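Local coordinates for tudor domain-containing protein 1 (Mus musculus, PDB 4B9W) that acts as a germline scaffold in the piRNA pathway, its third extended Tudor domain binding a dimethylarginine-bearing peptide of the Piwi protein MILI, at residues A[13-22]-A[158-167]. Numbering follows the deposited sequence.
Sequences FTVDETVDVV and LKLQARVVEI
The F13 ring meets CG2 of V164 obliquely, CD1 lying 3.8 Å from that methyl, and the two side chains cross at about a right angle; F36 of the neighbouring strand brings its own ring against F13 with the planes about 60° apart. At the guanidinium of R163, V165 CG2 lies 3.5 Å above one face, toward the rim, while OD1 of D16 comes to the edge at NH1. This salt bridge is modelled too short for its exact geometry to be trusted. A bend at chi3 (74°) brings the R163 guanidinium beside D16, and its CG passes 3.6 Å from T18 CG2. The strands 18-26 and 160-168 pair antiparallel within the mixed sheet of the SN-like half (an OB fold), whose chain segments flank the canonical Tudor domain in sequence, joining the part before it to the part after it. V19 with A162 and V21 with L160 form hydrogen-bonded pairs, each with two backbone bonds; T18 with R163 and D20 with Q161 alternate with them as non-hydrogen-bonded pairs. Inward from the sheet, V21 CG1 sits only 3.5 Å from A162 CB, a tight contact on the face where L176 covers both residues and F36 packs on V21. Just before the strand, a type II turn from T14 to E17 continues the pairing: V164 N donates to E17 O and D16 N to V164 O. E17 OE1 receives T14 N at 2.9 Å nearly along its C-O axis, and OE2 forms a salt bridge with K38, tying this carboxylate to two partners. I167 CD1 lies against the chain entering the turn, 3.3 Å from F13 O and 4.0 Å from V15 CG2.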
ATOM      1  N   PHE A  13     -18.644 -13.512   6.483  1.00 21.67           N
ATOM      2  CA  PHE A  13     -19.322 -14.273   5.426  1.00 20.80           C
ATOM      3  C   PHE A  13     -19.180 -15.786   5.546  1.00 20.50           C
ATOM      4  O   PHE A  13     -18.246 -16.302   6.166  1.00 18.98           O
ATOM      5  CB  PHE A  13     -18.748 -13.887   4.042  1.00 20.26           C
ATOM      6  CG  PHE A  13     -18.795 -12.422   3.759  1.00 20.02           C
ATOM      7  CD1 PHE A  13     -19.952 -11.839   3.241  1.00 19.86           C
ATOM      8  CD2 PHE A  13     -17.716 -11.614   4.058  1.00 19.39           C
ATOM      9  CE1 PHE A  13     -20.015 -10.480   3.011  1.00 18.75           C
ATOM     10  CE2 PHE A  13     -17.773 -10.249   3.815  1.00 18.91           C
ATOM     11  CZ  PHE A  13     -18.918  -9.684   3.298  1.00 18.60           C
ATOM     12  N   THR A  14     -20.085 -16.496   4.874  1.00 20.74           N
ATOM     13  CA  THR A  14     -19.897 -17.913   4.617  1.00 20.40           C
ATOM     14  C   THR A  14     -19.535 -18.158   3.135  1.00 19.74           C
ATOM     15  O   THR A  14     -19.945 -17.408   2.232  1.00 18.67           O
ATOM     16  CB  THR A  14     -21.133 -18.727   5.011  1.00 20.18           C
ATOM     17  OG1 THR A  14     -22.228 -18.316   4.203  1.00 20.56           O
ATOM     18  CG2 THR A  14     -21.472 -18.536   6.516  1.00 21.02           C
ATOM     19  N   VAL A  15     -18.773 -19.226   2.903  1.00 18.56           N
ATOM     20  CA  VAL A  15     -18.330 -19.555   1.557  1.00 18.48           C
ATOM     21  C   VAL A  15     -19.580 -19.831   0.721  1.00 19.00           C
ATOM     22  O   VAL A  15     -20.519 -20.460   1.199  1.00 17.92           O
ATOM     23  CB  VAL A  15     -17.339 -20.739   1.558  1.00 17.78           C
ATOM     24  CG1 VAL A  15     -16.947 -21.126   0.144  1.00 16.20           C
ATOM     25  CG2 VAL A  15     -16.101 -20.381   2.381  1.00 17.09           C
ATOM     26  N   ASP A  16     -19.595 -19.278  -0.492  1.00 20.59           N
ATOM     27  CA  ASP A  16     -20.747 -19.297  -1.413  1.00 21.81           C
ATOM     28  C   ASP A  16     -21.983 -18.514  -0.991  1.00 20.61           C
ATOM     29  O   ASP A  16     -23.020 -18.612  -1.655  1.00 19.78           O
ATOM     30  CB  ASP A  16     -21.150 -20.722  -1.794  1.00 24.47           C
ATOM     31  CG  ASP A  16     -20.198 -21.335  -2.775  1.00 27.63           C
ATOM     32  OD1 ASP A  16     -19.506 -20.576  -3.500  1.00 29.75           O
ATOM     33  OD2 ASP A  16     -20.142 -22.585  -2.826  1.00 32.84           O
ATOM     34  N   GLU A  17     -21.862 -17.691   0.050  1.00 19.41           N
ATOM     35  CA  GLU A  17     -22.914 -16.732   0.384  1.00 18.97           C
ATOM     36  C   GLU A  17     -23.201 -15.802  -0.797  1.00 18.42           C
ATOM     37  O   GLU A  17     -22.282 -15.298  -1.442  1.00 17.84           O
ATOM     38  CB  GLU A  17     -22.510 -15.908   1.599  1.00 19.07           C
ATOM     39  CG  GLU A  17     -23.599 -14.979   2.107  1.00 19.85           C
ATOM     40  CD  GLU A  17     -23.197 -14.224   3.363  1.00 20.84           C
ATOM     41  OE1 GLU A  17     -22.283 -14.687   4.101  1.00 20.95           O
ATOM     42  OE2 GLU A  17     -23.818 -13.176   3.628  1.00 20.87           O
ATOM     43  N   THR A  18     -24.477 -15.594  -1.106  1.00 18.12           N
ATOM     44  CA  THR A  18     -24.846 -14.607  -2.124  1.00 17.66           C
ATOM     45  C   THR A  18     -25.535 -13.414  -1.474  1.00 16.69           C
ATOM     46  O   THR A  18     -26.438 -13.565  -0.653  1.00 16.66           O
ATOM     47  CB  THR A  18     -25.725 -15.200  -3.225  1.00 18.19           C
ATOM     48  OG1 THR A  18     -26.936 -15.688  -2.642  1.00 20.48           O
ATOM     49  CG2 THR A  18     -25.016 -16.313  -3.897  1.00 18.03           C
ATOM     50  N   VAL A  19     -25.063 -12.229  -1.822  1.00 15.42           N
ATOM     51  CA  VAL A  19     -25.440 -11.025  -1.129  1.00 15.41           C
ATOM     52  C   VAL A  19     -25.293  -9.820  -2.067  1.00 14.65           C
ATOM     53  O   VAL A  19     -24.396  -9.762  -2.896  1.00 13.90           O
ATOM     54  CB  VAL A  19     -24.587 -10.869   0.150  1.00 15.56           C
ATOM     55  CG1 VAL A  19     -23.111 -10.975  -0.197  1.00 15.68           C
ATOM     56  CG2 VAL A  19     -24.925  -9.569   0.887  1.00 15.42           C
ATOM     57  N   ASP A  20     -26.208  -8.876  -1.954  1.00 14.85           N
ATOM     58  CA  ASP A  20     -26.163  -7.689  -2.796  1.00 14.71           C
ATOM     59  C   ASP A  20     -25.103  -6.727  -2.271  1.00 14.21           C
ATOM     60  O   ASP A  20     -24.902  -6.592  -1.060  1.00 13.95           O
ATOM     61  CB  ASP A  20     -27.526  -7.011  -2.883  1.00 15.23           C
ATOM     62  CG  ASP A  20     -28.515  -7.791  -3.744  1.00 16.06           C
ATOM     63  OD1 ASP A  20     -28.099  -8.503  -4.697  1.00 17.40           O
ATOM     64  OD2 ASP A  20     -29.718  -7.693  -3.462  1.00 17.26           O
ATOM     65  N   VAL A  21     -24.404  -6.109  -3.214  1.00 13.53           N
ATOM     66  CA  VAL A  21     -23.370  -5.147  -2.932  1.00 12.88           C
ATOM     67  C   VAL A  21     -23.565  -3.872  -3.743  1.00 12.76           C
ATOM     68  O   VAL A  21     -24.218  -3.861  -4.793  1.00 13.34           O
ATOM     69  CB  VAL A  21     -21.970  -5.716  -3.250  1.00 12.76           C
ATOM     70  CG1 VAL A  21     -21.702  -6.976  -2.433  1.00 12.22           C
ATOM     71  CG2 VAL A  21     -21.801  -5.967  -4.743  1.00 12.24           C
ATOM     72  N   VAL A  22     -23.016  -2.792  -3.209  1.00 12.52           N
ATOM     73  CA  VAL A  22     -22.749  -1.571  -3.939  1.00 12.33           C
ATOM     74  C   VAL A  22     -21.253  -1.356  -3.718  1.00 11.81           C
ATOM     75  O   VAL A  22     -20.755  -1.542  -2.598  1.00 10.67           O
ATOM     76  CB  VAL A  22     -23.548  -0.336  -3.415  1.00 13.07           C
ATOM     77  CG1 VAL A  22     -24.987  -0.355  -3.936  1.00 13.31           C
ATOM     78  CG2 VAL A  22     -23.525  -0.266  -1.896  1.00 12.95           C
ATOM     79  N   LEU A 158     -25.012   1.152  -9.570  1.00 17.14           N
ATOM     80  CA  LEU A 158     -25.658  -0.152  -9.700  1.00 17.45           C
ATOM     81  C   LEU A 158     -25.523  -0.939  -8.397  1.00 17.21           C
ATOM     82  O   LEU A 158     -24.501  -0.867  -7.736  1.00 16.20           O
ATOM     83  CB  LEU A 158     -24.973  -0.942 -10.821  1.00 17.36           C
ATOM     84  CG  LEU A 158     -25.709  -2.066 -11.543  1.00 17.85           C
ATOM     85  CD1 LEU A 158     -27.108  -1.641 -12.016  1.00 18.16           C
ATOM     86  CD2 LEU A 158     -24.853  -2.528 -12.725  1.00 17.58           C
ATOM     87  N   LYS A 159     -26.564  -1.682  -8.053  1.00 17.22           N
ATOM     88  CA  LYS A 159     -26.470  -2.707  -7.034  1.00 17.56           C
ATOM     89  C   LYS A 159     -26.298  -4.029  -7.783  1.00 16.73           C
ATOM     90  O   LYS A 159     -27.041  -4.310  -8.732  1.00 17.08           O
ATOM     91  CB  LYS A 159     -27.718  -2.707  -6.146  1.00 18.02           C
ATOM     92  CG  LYS A 159     -27.808  -3.892  -5.193  1.00 18.68           C
ATOM     93  CD  LYS A 159     -28.934  -3.711  -4.166  1.00 20.01           C
ATOM     94  CE  LYS A 159     -30.342  -3.743  -4.752  1.00 20.83           C
ATOM     95  NZ  LYS A 159     -31.338  -3.259  -3.723  1.00 22.43           N
ATOM     96  N   LEU A 160     -25.303  -4.817  -7.375  1.00 16.02           N
ATOM     97  CA  LEU A 160     -24.997  -6.110  -8.007  1.00 15.93           C
ATOM     98  C   LEU A 160     -25.138  -7.250  -7.012  1.00 14.74           C
ATOM     99  O   LEU A 160     -25.049  -7.029  -5.804  1.00 16.11           O
ATOM    100  CB  LEU A 160     -23.563  -6.105  -8.599  1.00 15.89           C
ATOM    101  CG  LEU A 160     -23.196  -4.960  -9.554  1.00 15.90           C
ATOM    102  CD1 LEU A 160     -22.350  -3.894  -8.879  1.00 15.42           C
ATOM    103  CD2 LEU A 160     -22.441  -5.469 -10.771  1.00 15.94           C
ATOM    104  N   GLN A 161     -25.366  -8.459  -7.516  1.00 13.46           N
ATOM    105  CA  GLN A 161     -25.254  -9.683  -6.717  1.00 13.62           C
ATOM    106  C   GLN A 161     -23.792 -10.132  -6.578  1.00 13.36           C
ATOM    107  O   GLN A 161     -23.088 -10.340  -7.572  1.00 12.72           O
ATOM    108  CB  GLN A 161     -26.074 -10.820  -7.359  1.00 14.10           C
ATOM    109  CG  GLN A 161     -25.908 -12.174  -6.692  1.00 14.89           C
ATOM    110  CD  GLN A 161     -26.781 -13.240  -7.326  1.00 16.16           C
ATOM    111  OE1 GLN A 161     -26.411 -13.834  -8.334  1.00 17.16           O
ATOM    112  NE2 GLN A 161     -27.948 -13.478  -6.741  1.00 16.88           N
ATOM    113  N   ALA A 162     -23.341 -10.311  -5.348  1.00 13.64           N
ATOM    114  CA  ALA A 162     -21.998 -10.840  -5.106  1.00 14.30           C
ATOM    115  C   ALA A 162     -22.135 -12.230  -4.532  1.00 14.67           C
ATOM    116  O   ALA A 162     -22.927 -12.461  -3.615  1.00 14.36           O
ATOM    117  CB  ALA A 162     -21.208  -9.946  -4.155  1.00 13.97           C
ATOM    118  N   ARG A 163     -21.372 -13.153  -5.090  1.00 15.27           N
ATOM    119  CA  ARG A 163     -21.221 -14.465  -4.521  1.00 16.44           C
ATOM    120  C   ARG A 163     -19.802 -14.567  -3.953  1.00 16.06           C
ATOM    121  O   ARG A 163     -18.816 -14.366  -4.650  1.00 15.91           O
ATOM    122  CB  ARG A 163     -21.475 -15.546  -5.555  1.00 18.20           C
ATOM    123  CG  ARG A 163     -21.589 -16.911  -4.926  1.00 20.54           C
ATOM    124  CD  ARG A 163     -22.183 -17.922  -5.889  1.00 22.29           C
ATOM    125  NE  ARG A 163     -21.234 -18.298  -6.910  1.00 23.28           N
ATOM    126  CZ  ARG A 163     -20.196 -19.115  -6.722  1.00 27.09           C
ATOM    127  NH1 ARG A 163     -19.943 -19.639  -5.522  1.00 29.13           N
ATOM    128  NH2 ARG A 163     -19.382 -19.407  -7.739  1.00 27.95           N
ATOM    129  N   VAL A 164     -19.724 -14.836  -2.665  1.00 16.26           N
ATOM    130  CA  VAL A 164     -18.465 -14.862  -1.937  1.00 16.86           C
ATOM    131  C   VAL A 164     -17.808 -16.229  -2.230  1.00 17.41           C
ATOM    132  O   VAL A 164     -18.168 -17.207  -1.638  1.00 19.53           O
ATOM    133  CB  VAL A 164     -18.736 -14.606  -0.416  1.00 16.38           C
ATOM    134  CG1 VAL A 164     -17.456 -14.604   0.402  1.00 15.72           C
ATOM    135  CG2 VAL A 164     -19.484 -13.290  -0.202  1.00 15.76           C
ATOM    136  N   VAL A 165     -16.867 -16.296  -3.162  1.00 18.22           N
ATOM    137  CA  VAL A 165     -16.285 -17.586  -3.599  1.00 18.61           C
ATOM    138  C   VAL A 165     -15.113 -18.003  -2.708  1.00 19.37           C
ATOM    139  O   VAL A 165     -14.949 -19.188  -2.400  1.00 17.45           O
ATOM    140  CB  VAL A 165     -15.824 -17.523  -5.087  1.00 18.47           C
ATOM    141  CG1 VAL A 165     -15.109 -18.803  -5.531  1.00 18.16           C
ATOM    142  CG2 VAL A 165     -17.013 -17.238  -5.997  1.00 18.85           C
ATOM    143  N   GLU A 166     -14.285 -17.030  -2.322  1.00 21.22           N
ATOM    144  CA  GLU A 166     -13.168 -17.312  -1.427  1.00 23.86           C
ATOM    145  C   GLU A 166     -13.018 -16.193  -0.394  1.00 25.39           C
ATOM    146  O   GLU A 166     -13.247 -15.009  -0.707  1.00 27.11           O
ATOM    147  CB  GLU A 166     -11.866 -17.566  -2.214  1.00 24.33           C
ATOM    148  CG  GLU A 166     -11.046 -16.339  -2.508  1.00 25.49           C
ATOM    149  CD  GLU A 166      -9.987 -16.577  -3.576  1.00 27.21           C
ATOM    150  OE1 GLU A 166      -9.327 -17.649  -3.543  1.00 28.57           O
ATOM    151  OE2 GLU A 166      -9.804 -15.674  -4.443  1.00 27.52           O
ATOM    152  N   ILE A 167     -12.661 -16.593   0.828  1.00 25.17           N
ATOM    153  CA  ILE A 167     -12.554 -15.706   1.981  1.00 25.00           C
ATOM    154  C   ILE A 167     -11.115 -15.784   2.420  1.00 25.77           C
ATOM    155  O   ILE A 167     -10.612 -16.876   2.662  1.00 28.11           O
ATOM    156  CB  ILE A 167     -13.450 -16.168   3.167  1.00 25.63           C
ATOM    157  CG1 ILE A 167     -14.874 -16.528   2.700  1.00 25.54           C
ATOM    158  CG2 ILE A 167     -13.499 -15.105   4.271  1.00 24.41           C
ATOM    159  CD1 ILE A 167     -15.886 -16.629   3.836  1.00 25.21           C
TER